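Long-range contact in peptidoglycan-N-acetylglucosamine deacetylase BC_1974 (Bacillus cereus, PDB 5N1P), which removes the acetyl group from N-acetylglucosamine residues of peptidoglycan by metal-dependent hydrolysis, releasing acetate: residues K91-L95 against A189-E193. Residues are numbered along the deposited sequence; the frame is centred on the assembly and turned at random.
Sequences KSPKL and AYHEE
Lys94 and Glu192 bring the two backbones to their nearest approach, 7.3 Å between CA atoms; the segments do not pair as strands, and a side chain spans the gap to a backbone N-H. Glutamate is long enough to do so: beyond CG its chain runs extended (chi2 177°), and Glu192 OE2 accepts a hydrogen bond from Lys94 N at 2.8 Å, the donor lying well above the carboxylate plane. Tyr55 OH also bonds to OE2. The other oxygen, OE1, reaches Ser92 O through a bridging water, and Lys94 bends at chi2 and chi4 so that its NZ bonds to Ser92 O at 2.9 Å. Lys91 NZ stays 4.1 Å from Glu192 OE2, beyond a salt bridge, yet its charge would probably favour the ionised carboxylate. Deeper in, Tyr190 offers a flat face to Leu95, whose CD2 stands 3.4 Å from the Tyr190 ring centroid in a CH-pi contact, while its hydroxyl bonds to His195. Leucine's second branch, CD1, reaches the phenol end. In this NodB-homology (CE4) deacetylase domain the contact packs outside the zinc site, tying the loop between helix 74-89 and strand 95-96 to the chain following strand 185-187, beside strands 55-58 and 120-121.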
loop_
_atom_site.group_PDB
_atom_site.type_symbol
_atom_site.label_atom_id
_atom_site.label_comp_id
_atom_site.label_asym_id
_atom_site.label_seq_id
_atom_site.Cartn_x
_atom_site.Cartn_y
_atom_site.Cartn_z
ATOM N N LYS A 91 9.812 -6.532 -13.723
ATOM C CA LYS A 91 8.924 -7.478 -13.059
ATOM C C LYS A 91 7.501 -6.964 -13.196
ATOM O O LYS A 91 7.285 -5.768 -13.074
ATOM C CB LYS A 91 9.310 -7.628 -11.581
ATOM C CG LYS A 91 8.358 -8.460 -10.739
ATOM C CD LYS A 91 8.650 -8.300 -9.248
ATOM C CE LYS A 91 7.546 -8.942 -8.402
ATOM N NZ LYS A 91 7.656 -8.629 -6.948
ATOM N N SER A 92 6.549 -7.860 -13.443
ATOM C CA SER A 92 5.138 -7.483 -13.500
ATOM C C SER A 92 4.461 -7.872 -12.191
ATOM O O SER A 92 4.196 -9.052 -11.960
ATOM C CB SER A 92 4.428 -8.161 -14.678
ATOM O OG SER A 92 4.969 -7.743 -15.927
ATOM N N PRO A 93 4.174 -6.882 -11.330
ATOM C CA PRO A 93 3.569 -7.216 -10.032
ATOM C C PRO A 93 2.171 -7.765 -10.181
ATOM O O PRO A 93 1.486 -7.374 -11.128
ATOM C CB PRO A 93 3.517 -5.875 -9.313
ATOM C CG PRO A 93 4.539 -5.007 -10.043
ATOM C CD PRO A 93 4.447 -5.440 -11.456
ATOM N N LYS A 94 1.748 -8.609 -9.240
ATOM C CA LYS A 94 0.395 -9.166 -9.281
ATOM C C LYS A 94 -0.559 -8.517 -8.278
ATOM O O LYS A 94 -1.766 -8.604 -8.449
ATOM C CB LYS A 94 0.424 -10.676 -9.033
ATOM C CG LYS A 94 1.184 -11.464 -10.110
ATOM C CD LYS A 94 0.692 -11.108 -11.512
ATOM C CE LYS A 94 1.414 -11.906 -12.612
ATOM N NZ LYS A 94 2.786 -11.393 -12.910
ATOM N N LEU A 95 -0.032 -7.880 -7.231
ATOM C CA LEU A 95 -0.904 -7.371 -6.169
ATOM C C LEU A 95 -1.410 -5.965 -6.453
ATOM O O LEU A 95 -0.643 -5.060 -6.788
ATOM C CB LEU A 95 -0.174 -7.402 -4.822
ATOM C CG LEU A 95 -1.044 -7.072 -3.603
ATOM C CD1 LEU A 95 -2.139 -8.131 -3.405
ATOM C CD2 LEU A 95 -0.143 -6.951 -2.376
ATOM N N ALA A 189 7.742 -6.921 3.791
ATOM C CA ALA A 189 7.024 -6.573 2.574
ATOM C C ALA A 189 6.080 -7.704 2.209
ATOM O O ALA A 189 6.244 -8.833 2.653
ATOM C CB ALA A 189 7.982 -6.316 1.436
ATOM N N TYR A 190 5.102 -7.396 1.375
ATOM C CA TYR A 190 4.319 -8.429 0.733
ATOM C C TYR A 190 5.190 -9.294 -0.136
ATOM O O TYR A 190 6.118 -8.828 -0.770
ATOM C CB TYR A 190 3.193 -7.822 -0.101
ATOM C CG TYR A 190 2.380 -8.821 -0.893
ATOM C CD1 TYR A 190 1.296 -9.479 -0.312
ATOM C CD2 TYR A 190 2.670 -9.086 -2.236
ATOM C CE1 TYR A 190 0.536 -10.388 -1.039
ATOM C CE2 TYR A 190 1.923 -9.991 -2.965
ATOM C CZ TYR A 190 0.845 -10.632 -2.362
ATOM O OH TYR A 190 0.122 -11.520 -3.133
ATOM N N HIS A 191 4.805 -10.559 -0.203
ATOM C CA HIS A 191 5.502 -11.641 -0.901
ATOM C C HIS A 191 4.519 -12.480 -1.742
ATOM O O HIS A 191 3.634 -13.126 -1.187
ATOM C CB HIS A 191 6.214 -12.343 0.226
ATOM C CG HIS A 191 7.502 -11.697 0.621
ATOM N ND1 HIS A 191 7.595 -10.617 1.474
ATOM C CD2 HIS A 191 8.734 -12.257 0.604
ATOM C CE1 HIS A 191 8.868 -10.396 1.763
ATOM N NE2 HIS A 191 9.580 -11.396 1.251
ATOM N N GLU A 192 4.625 -12.339 -3.075
ATOM C CA GLU A 192 3.696 -13.001 -3.997
ATOM C C GLU A 192 3.639 -14.511 -3.768
ATOM O O GLU A 192 2.562 -15.116 -3.808
ATOM C CB GLU A 192 4.057 -12.719 -5.458
ATOM C CG GLU A 192 3.556 -11.371 -5.962
ATOM C CD GLU A 192 3.964 -11.042 -7.396
ATOM O OE1 GLU A 192 4.464 -11.927 -8.124
ATOM O OE2 GLU A 192 3.792 -9.869 -7.785
ATOM N N GLU A 193 4.795 -15.115 -3.513
ATOM C CA GLU A 193 4.858 -16.554 -3.292
ATOM C C GLU A 193 4.274 -16.961 -1.935
ATOM O O GLU A 193 4.091 -18.153 -1.665
ATOM C CB GLU A 193 6.306 -17.042 -3.401
ATOM C CG GLU A 193 7.261 -16.441 -2.362
ATOM C CD GLU A 193 7.817 -15.068 -2.755
ATOM O OE1 GLU A 193 7.148 -14.324 -3.506
ATOM O OE2 GLU A 193 8.937 -14.734 -2.308
HETATM O O HOH W 1 7.114 -10.907 -4.776
HETATM O O HOH W 2 5.565 -10.653 -10.198
#